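Local coordinates for cell surface protein (Putative S-layer protein) (Clostridioides difficile R20291, PDB 5NJL) that shows cell adhesion in vitro as a putative S-layer protein with an extended three-domain fold and probably serves as an adhesin in the cell wall, at residues N217-Q222 / I272-E277; E72-I77 / E208-N213. One frame throughout, in Å; residues are numbered along the deposited sequence.

Interaction 1: N217-Q222 / I272-E277; sequences NTVSPQ and IELTVE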
ATOM      1  N   ASN A 217     -11.218  11.108  24.312  1.00 45.99           N
ATOM      2  CA  ASN A 217     -10.737  12.446  24.565  1.00 53.30           C
ATOM      3  C   ASN A 217      -9.250  12.377  24.844  1.00 50.23           C
ATOM      4  O   ASN A 217      -8.773  11.384  25.378  1.00 48.50           O
ATOM      5  CB  ASN A 217     -11.491  13.062  25.754  1.00 58.79           C
ATOM      6  CG  ASN A 217     -11.718  14.540  25.586  1.00 66.34           C
ATOM      7  OD1 ASN A 217     -11.137  15.357  26.311  1.00 73.93           O
ATOM      8  ND2 ASN A 217     -12.558  14.903  24.611  1.00 67.08           N
ATOM      9  N   THR A 218      -8.529  13.432  24.461  1.00 56.11           N
ATOM     10  CA  THR A 218      -7.080  13.529  24.666  1.00 57.48           C
ATOM     11  C   THR A 218      -6.756  14.783  25.483  1.00 59.12           C
ATOM     12  O   THR A 218      -7.229  15.873  25.164  1.00 62.04           O
ATOM     13  CB  THR A 218      -6.308  13.598  23.333  1.00 61.21           C
ATOM     14  OG1 THR A 218      -6.701  12.513  22.485  1.00 64.11           O
ATOM     15  CG2 THR A 218      -4.806  13.507  23.570  1.00 61.33           C
ATOM     16  N   VAL A 219      -5.932  14.613  26.514  1.00 56.71           N
ATOM     17  CA  VAL A 219      -5.584  15.687  27.444  1.00 56.64           C
ATOM     18  C   VAL A 219      -4.070  15.730  27.665  1.00 55.86           C
ATOM     19  O   VAL A 219      -3.348  14.842  27.226  1.00 51.68           O
ATOM     20  CB  VAL A 219      -6.294  15.500  28.809  1.00 56.98           C
ATOM     21  CG1 VAL A 219      -7.805  15.588  28.634  1.00 57.20           C
ATOM     22  CG2 VAL A 219      -5.914  14.174  29.471  1.00 53.85           C
ATOM     23  N   SER A 220      -3.610  16.777  28.345  1.00 59.11           N
ATOM     24  CA  SER A 220      -2.210  16.893  28.787  1.00 60.56           C
ATOM     25  C   SER A 220      -2.092  16.316  30.197  1.00 56.06           C
ATOM     26  O   SER A 220      -3.102  16.194  30.883  1.00 53.55           O
ATOM     27  CB  SER A 220      -1.773  18.365  28.780  1.00 60.31           C
ATOM     28  OG  SER A 220      -2.620  19.145  29.612  1.00 61.79           O
ATOM     29  N   PRO A 221      -0.867  15.961  30.643  1.00 56.48           N
ATOM     30  CA  PRO A 221      -0.712  15.483  32.032  1.00 56.97           C
ATOM     31  C   PRO A 221      -0.996  16.581  33.053  1.00 56.95           C
ATOM     32  O   PRO A 221      -1.438  16.281  34.168  1.00 50.15           O
ATOM     33  CB  PRO A 221       0.758  15.042  32.108  1.00 58.10           C
ATOM     34  CG  PRO A 221       1.441  15.749  30.990  1.00 59.63           C
ATOM     35  CD  PRO A 221       0.415  15.950  29.912  1.00 58.95           C
ATOM     36  N   GLN A 222      -0.743  17.829  32.642  1.00 57.12           N
ATOM     37  CA  GLN A 222      -1.039  19.031  33.425  1.00 58.38           C
ATOM     38  C   GLN A 222      -2.533  19.121  33.749  1.00 56.50           C
ATOM     39  O   GLN A 222      -2.902  19.538  34.852  1.00 53.74           O
ATOM     40  CB  GLN A 222      -0.594  20.310  32.689  1.00 62.64           C
ATOM     41  CG  GLN A 222       0.921  20.485  32.553  1.00 64.29           C
ATOM     42  CD  GLN A 222       1.514  19.789  31.331  1.00 67.26           C
ATOM     43  OE1 GLN A 222       0.970  19.864  30.228  1.00 66.52           O
ATOM     44  NE2 GLN A 222       2.641  19.113  31.528  1.00 72.05           N
ATOM     45  N   ILE A 272     -15.342   5.471  28.994  1.00 27.90           N
ATOM     46  CA  ILE A 272     -14.474   6.566  28.614  1.00 29.75           C
ATOM     47  C   ILE A 272     -13.103   5.996  28.278  1.00 31.66           C
ATOM     48  O   ILE A 272     -12.635   5.057  28.933  1.00 31.72           O
ATOM     49  CB  ILE A 272     -14.295   7.575  29.767  1.00 31.02           C
ATOM     50  CG1 ILE A 272     -15.647   8.072  30.301  1.00 31.24           C
ATOM     51  CG2 ILE A 272     -13.374   8.724  29.361  1.00 32.46           C
ATOM     52  CD1 ILE A 272     -16.541   8.772  29.315  1.00 32.39           C
ATOM     53  N   GLU A 273     -12.457   6.566  27.259  1.00 34.03           N
ATOM     54  CA  GLU A 273     -11.026   6.369  27.099  1.00 37.40           C
ATOM     55  C   GLU A 273     -10.335   7.689  26.907  1.00 37.06           C
ATOM     56  O   GLU A 273     -10.567   8.416  25.929  1.00 35.77           O
ATOM     57  CB  GLU A 273     -10.645   5.444  25.948  1.00 41.93           C
ATOM     58  CG  GLU A 273      -9.154   5.150  25.994  1.00 46.74           C
ATOM     59  CD  GLU A 273      -8.624   4.577  24.703  1.00 54.46           C
ATOM     60  OE1 GLU A 273      -8.577   5.331  23.699  1.00 58.35           O
ATOM     61  OE2 GLU A 273      -8.252   3.391  24.714  1.00 52.51           O
ATOM     62  N   LEU A 274      -9.441   7.959  27.837  1.00 38.13           N
ATOM     63  CA  LEU A 274      -8.771   9.220  27.916  1.00 42.45           C
ATOM     64  C   LEU A 274      -7.330   8.968  27.484  1.00 41.29           C
ATOM     65  O   LEU A 274      -6.644   8.138  28.069  1.00 40.98           O
ATOM     66  CB  LEU A 274      -8.827   9.705  29.364  1.00 45.70           C
ATOM     67  CG  LEU A 274      -8.406  11.137  29.657  1.00 50.44           C
ATOM     68  CD1 LEU A 274      -9.023  12.126  28.674  1.00 52.13           C
ATOM     69  CD2 LEU A 274      -8.795  11.467  31.097  1.00 51.32           C
ATOM     70  N   THR A 275      -6.900   9.682  26.454  1.00 45.44           N
ATOM     71  CA  THR A 275      -5.506   9.667  26.030  1.00 49.63           C
ATOM     72  C   THR A 275      -4.776  10.817  26.735  1.00 48.42           C
ATOM     73  O   THR A 275      -5.214  11.965  26.684  1.00 47.07           O
ATOM     74  CB  THR A 275      -5.416   9.790  24.499  1.00 52.48           C
ATOM     75  OG1 THR A 275      -6.133   8.698  23.905  1.00 53.14           O
ATOM     76  CG2 THR A 275      -3.977   9.746  24.028  1.00 55.92           C
ATOM     77  N   VAL A 276      -3.694  10.488  27.429  1.00 49.07           N
ATOM     78  CA  VAL A 276      -2.864  11.489  28.103  1.00 54.62           C
ATOM     79  C   VAL A 276      -1.512  11.595  27.373  1.00 57.82           C
ATOM     80  O   VAL A 276      -0.686  10.674  27.451  1.00 55.46           O
ATOM     81  CB  VAL A 276      -2.642  11.122  29.578  1.00 51.38           C
ATOM     82  CG1 VAL A 276      -1.851  12.228  30.290  1.00 50.52           C
ATOM     83  CG2 VAL A 276      -3.979  10.850  30.268  1.00 48.14           C
ATOM     84  N   GLU A 277      -1.301  12.717  26.678  1.00 60.13           N
ATOM     85  CA  GLU A 277      -0.114  12.900  25.835  1.00 67.15           C
ATOM     86  C   GLU A 277       0.704  14.143  26.183  1.00 72.36           C
ATOM     87  O   GLU A 277       0.149  15.183  26.570  1.00 64.96           O
ATOM     88  CB  GLU A 277      -0.497  12.910  24.347  1.00 65.87           C
ATOM     89  CG  GLU A 277      -1.134  14.185  23.816  1.00 68.32           C
ATOM     90  CD  GLU A 277      -1.637  14.032  22.391  1.00 69.61           C
ATOM     91  OE1 GLU A 277      -2.238  14.999  21.875  1.00 71.48           O
ATOM     92  OE2 GLU A 277      -1.437  12.952  21.786  1.00 69.83           O
TER
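A parallel strand pair at the edge of a mixed four-stranded sheet joins 217-219, part of one of its outermost strands, 215-219, to 272-277. Asn217, Thr218 and Val219 lie beside Leu274, Thr275 and Val276, and the short segments are inclined by 30°. Bonds alternate as in a parallel pair: Asn217 N reaches Glu273 O at 3.2 Å, Thr275 N gives to Asn217 O, Val219 N to Thr275 O at 2.7 Å, and Glu277 N to Val219 O. On the face of Val219, its CG1 meets Leu274 CD1 at 3.7 Å, the two side chains crossing at about a right angle, while its CG2 rests on Val276 CG2. On the other face Thr218 and Thr275 stand side by side, pointing the same way. Glu277 CG lies between its own backbone N and carbonyl carbon (chi1 77°), and the extended chain brings the carboxylate against a methyl, Thr218 CG2 to Glu277 OE1 3.4 Å. Past the strand, Ser220 is the N-cap of helix 221-224, its OG bonded to Asp223 N. Pro221, which also packs on Ala287 of helix 281-291, closes the contact with its ring CD 3.4 Å from Glu277 O.

Interaction 2: E72-I77 / E208-N213; sequences ELIVTI and EITIKN. With SO4 (sulfate ion), chain H.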
ATOM      1  N   GLU A  72     -12.320  -2.977  22.058  1.00 37.28           N
ATOM      2  CA  GLU A  72     -11.957  -2.532  20.726  1.00 38.94           C
ATOM      3  C   GLU A  72     -11.732  -3.671  19.741  1.00 36.59           C
ATOM      4  O   GLU A  72     -11.542  -4.831  20.120  1.00 34.27           O
ATOM      5  CB  GLU A  72     -10.714  -1.639  20.789  1.00 42.66           C
ATOM      6  CG  GLU A  72      -9.482  -2.311  21.359  1.00 47.00           C
ATOM      7  CD  GLU A  72      -8.351  -1.321  21.594  1.00 49.02           C
ATOM      8  OE1 GLU A  72      -8.575  -0.284  22.262  1.00 54.59           O
ATOM      9  OE2 GLU A  72      -7.233  -1.599  21.118  1.00 51.98           O
ATOM     10  N   LEU A  73     -11.737  -3.281  18.471  1.00 35.45           N
ATOM     11  CA  LEU A  73     -11.619  -4.192  17.332  1.00 38.86           C
ATOM     12  C   LEU A  73     -10.668  -3.501  16.353  1.00 35.60           C
ATOM     13  O   LEU A  73     -10.735  -2.278  16.207  1.00 39.78           O
ATOM     14  CB  LEU A  73     -13.006  -4.330  16.698  1.00 41.46           C
ATOM     15  CG  LEU A  73     -13.463  -5.540  15.914  1.00 48.06           C
ATOM     16  CD1 LEU A  73     -13.223  -6.823  16.706  1.00 48.22           C
ATOM     17  CD2 LEU A  73     -14.941  -5.371  15.566  1.00 47.75           C
ATOM     18  N   ILE A  74      -9.795  -4.266  15.702  1.00 35.00           N
ATOM     19  CA  ILE A  74      -8.873  -3.729  14.701  1.00 35.21           C
ATOM     20  C   ILE A  74      -9.325  -4.235  13.334  1.00 31.75           C
ATOM     21  O   ILE A  74      -9.601  -5.415  13.203  1.00 30.45           O
ATOM     22  CB  ILE A  74      -7.422  -4.214  14.957  1.00 39.94           C
ATOM     23  CG1 ILE A  74      -6.944  -3.841  16.372  1.00 44.12           C
ATOM     24  CG2 ILE A  74      -6.456  -3.637  13.922  1.00 40.10           C
ATOM     25  CD1 ILE A  74      -6.745  -2.357  16.584  1.00 45.65           C
ATOM     26  N   VAL A  75      -9.434  -3.339  12.356  1.00 32.68           N
ATOM     27  CA  VAL A  75      -9.754  -3.709  10.967  1.00 32.63           C
ATOM     28  C   VAL A  75      -8.576  -3.272  10.084  1.00 32.60           C
ATOM     29  O   VAL A  75      -8.204  -2.093  10.117  1.00 33.15           O
ATOM     30  CB  VAL A  75     -11.042  -3.011  10.477  1.00 32.25           C
ATOM     31  CG1 VAL A  75     -11.360  -3.374   9.034  1.00 32.96           C
ATOM     32  CG2 VAL A  75     -12.226  -3.337  11.390  1.00 33.86           C
ATOM     33  N   THR A  76      -7.997  -4.202   9.313  1.00 31.81           N
ATOM     34  CA  THR A  76      -6.989  -3.826   8.294  1.00 31.73           C
ATOM     35  C   THR A  76      -7.523  -4.010   6.883  1.00 30.70           C
ATOM     36  O   THR A  76      -8.277  -4.941   6.617  1.00 31.94           O
ATOM     37  CB  THR A  76      -5.660  -4.569   8.480  1.00 31.88           C
ATOM     38  OG1 THR A  76      -5.803  -5.957   8.175  1.00 31.43           O
ATOM     39  CG2 THR A  76      -5.168  -4.417   9.922  1.00 32.68           C
ATOM     40  N   ILE A  77      -7.210  -3.053   6.025  1.00 27.87           N
ATOM     41  CA  ILE A  77      -7.644  -3.027   4.632  1.00 29.33           C
ATOM     42  C   ILE A  77      -6.365  -3.117   3.791  1.00 30.36           C
ATOM     43  O   ILE A  77      -5.493  -2.230   3.877  1.00 30.39           O
ATOM     44  CB  ILE A  77      -8.397  -1.734   4.331  1.00 29.62           C
ATOM     45  CG1 ILE A  77      -9.608  -1.581   5.283  1.00 29.97           C
ATOM     46  CG2 ILE A  77      -8.806  -1.642   2.857  1.00 31.65           C
ATOM     47  CD1 ILE A  77     -10.417  -0.330   5.023  1.00 32.33           C
ATOM     48  N   GLU A 208      -5.291   0.756   8.833  1.00 37.56           N
ATOM     49  CA  GLU A 208      -5.487   0.006  10.066  1.00 39.42           C
ATOM     50  C   GLU A 208      -6.425   0.902  10.880  1.00 41.37           C
ATOM     51  O   GLU A 208      -6.063   2.035  11.214  1.00 38.87           O
ATOM     52  CB  GLU A 208      -4.134  -0.180  10.744  1.00 45.31           C
ATOM     53  CG  GLU A 208      -4.118  -0.830  12.114  1.00 48.69           C
ATOM     54  CD  GLU A 208      -2.809  -0.525  12.859  1.00 56.38           C
ATOM     55  OE1 GLU A 208      -1.722  -0.907  12.345  1.00 53.69           O
ATOM     56  OE2 GLU A 208      -2.871   0.116  13.946  1.00 55.27           O
ATOM     57  N   ILE A 209      -7.653   0.443  11.115  1.00 39.19           N
ATOM     58  CA  ILE A 209      -8.659   1.241  11.817  1.00 39.11           C
ATOM     59  C   ILE A 209      -8.947   0.548  13.136  1.00 38.87           C
ATOM     60  O   ILE A 209      -9.302  -0.625  13.145  1.00 37.10           O
ATOM     61  CB  ILE A 209      -9.953   1.406  11.012  1.00 40.09           C
ATOM     62  CG1 ILE A 209      -9.666   2.013   9.638  1.00 44.36           C
ATOM     63  CG2 ILE A 209     -10.968   2.263  11.765  1.00 40.26           C
ATOM     64  CD1 ILE A 209      -9.730   0.990   8.531  1.00 47.47           C
ATOM     65  N   THR A 210      -8.776   1.281  14.244  1.00 38.60           N
ATOM     66  CA  THR A 210      -9.087   0.772  15.582  1.00 36.70           C
ATOM     67  C   THR A 210     -10.457   1.314  15.973  1.00 34.49           C
ATOM     68  O   THR A 210     -10.676   2.514  15.967  1.00 34.21           O
ATOM     69  CB  THR A 210      -8.025   1.207  16.609  1.00 38.14           C
ATOM     70  OG1 THR A 210      -6.750   0.747  16.162  1.00 36.61           O
ATOM     71  CG2 THR A 210      -8.317   0.600  17.996  1.00 36.00           C
ATOM     72  N   ILE A 211     -11.391   0.408  16.253  1.00 34.26           N
ATOM     73  CA  ILE A 211     -12.746   0.774  16.602  1.00 30.87           C
ATOM     74  C   ILE A 211     -12.854   0.584  18.116  1.00 31.62           C
ATOM     75  O   ILE A 211     -12.577  -0.482  18.612  1.00 30.55           O
ATOM     76  CB  ILE A 211     -13.797  -0.119  15.911  1.00 31.63           C
ATOM     77  CG1 ILE A 211     -13.605  -0.117  14.388  1.00 31.26           C
ATOM     78  CG2 ILE A 211     -15.197   0.390  16.232  1.00 31.19           C
ATOM     79  CD1 ILE A 211     -14.383  -1.235  13.714  1.00 33.50           C
ATOM     80  N   LYS A 212     -13.244   1.638  18.819  1.00 32.88           N
ATOM     81  CA  LYS A 212     -13.296   1.618  20.280  1.00 34.49           C
ATOM     82  C   LYS A 212     -14.697   1.942  20.712  1.00 30.49           C
ATOM     83  O   LYS A 212     -15.258   2.963  20.298  1.00 28.60           O
ATOM     84  CB  LYS A 212     -12.322   2.641  20.854  1.00 37.52           C
ATOM     85  CG  LYS A 212     -10.873   2.276  20.612  1.00 42.01           C
ATOM     86  CD  LYS A 212      -9.911   3.321  21.168  1.00 44.88           C
ATOM     87  CE  LYS A 212      -8.472   2.958  20.848  1.00 47.58           C
ATOM     88  NZ  LYS A 212      -7.469   3.770  21.593  1.00 48.90           N
ATOM     89  N   ASN A 213     -15.288   1.073  21.525  1.00 31.99           N
ATOM     90  CA  ASN A 213     -16.612   1.368  22.079  1.00 33.80           C
ATOM     91  C   ASN A 213     -16.419   2.199  23.362  1.00 34.48           C
ATOM     92  O   ASN A 213     -16.527   1.687  24.484  1.00 32.48           O
ATOM     93  CB  ASN A 213     -17.398   0.094  22.370  1.00 32.75           C
ATOM     94  CG  ASN A 213     -18.853   0.374  22.713  1.00 33.22           C
ATOM     95  OD1 ASN A 213     -19.339   1.498  22.566  1.00 31.27           O
ATOM     96  ND2 ASN A 213     -19.565  -0.663  23.122  1.00 32.04           N
TER
HETATM   97  S   SO4 H 407     -23.790  -0.220  22.375  1.00 84.04           S
HETATM   98  O1  SO4 H 407     -24.314  -1.378  21.607  1.00 86.08           O
HETATM   99  O2  SO4 H 407     -24.820   0.177  23.368  1.00 85.24           O
HETATM  100  O3  SO4 H 407     -23.581   0.905  21.429  1.00 79.97           O
HETATM  101  O4  SO4 H 407     -22.536  -0.578  23.091  1.00 67.26           O
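Ile74 lies alongside Thr210, both pointing the same way, with its CD1 tip 3.1 Å from Thr210 OG1 and 3.6 Å from Thr210 CG2. The torsion chi1 of -57° sets Ile74 CG1 anti to the carbonyl carbon and leaves CG2 to meet the aliphatic part of Glu208, at its CG. These residues share one face of an antiparallel pair in the middle of a mixed five-stranded sheet, where 208-212 and 72-77 run side by side between strands 5-10 and 40-45. Two hydrogen-bonded pairs hold the backbones together. Leu73 and Ile211 exchange bonds in both directions, Ile211 N to Leu73 O being nearly straight at 2.8 Å; Val75 and Ile209 do the same, with Val75 N also 2.8 Å from Ile209 O.

The face of Leu73, Val75, Ile209 and Ile211 is aliphatic. Val75 CG2 meets Ile211 CD1 at 3.8 Å, and the side chains of Ile77 and Ile209 cross obliquely, CD1 against CD1. Helix 57-65 packs on this side, Leu60 against Val75 and Val64 against both Leu73 and Ile211.

At the other end of the Ile74 face, Glu72 and Lys212 run side by side, Glu72 OE1 being 3.5 Å from Lys212 CE. Glu72 OE1 and Lys212 NZ stay 4.3 Å apart, too far for a salt bridge; Glu72 pairs instead with Lys263 and Lys212 with Glu273. Beyond the strand, Asn213 ND2 donates to sulfate O4 at 3.0 Å, and Lys11 NZ binds the same ion, presumably a crystallisation additive. The chemistry thus divides by face: aliphatic branches are buried against helix 57-65, whereas on the opposite face Glu72 and Lys212 send their salt bridges into the neighbouring sheet.

Interactions 1 and 2 belong to different sheets, with centres about 20 Å apart and both displaced to one side of the molecule's middle. Strand 204-212, used by interaction 2, leads directly into strand 215-219, used by interaction 1, so a short connection carries the chain from the five-stranded sheet to the four-stranded one. Along the sequence they come in series: interaction 2 is complete before interaction 1 begins. A salt bridge from Lys212 NZ to Glu273 OE1, 2.8 Å long, ties them together across this junction, and a second bridge, Glu72 to Lys263 of strand 258-265, joins the same two sheets. These bridges probably help fix how the two sheets sit in the extended molecule.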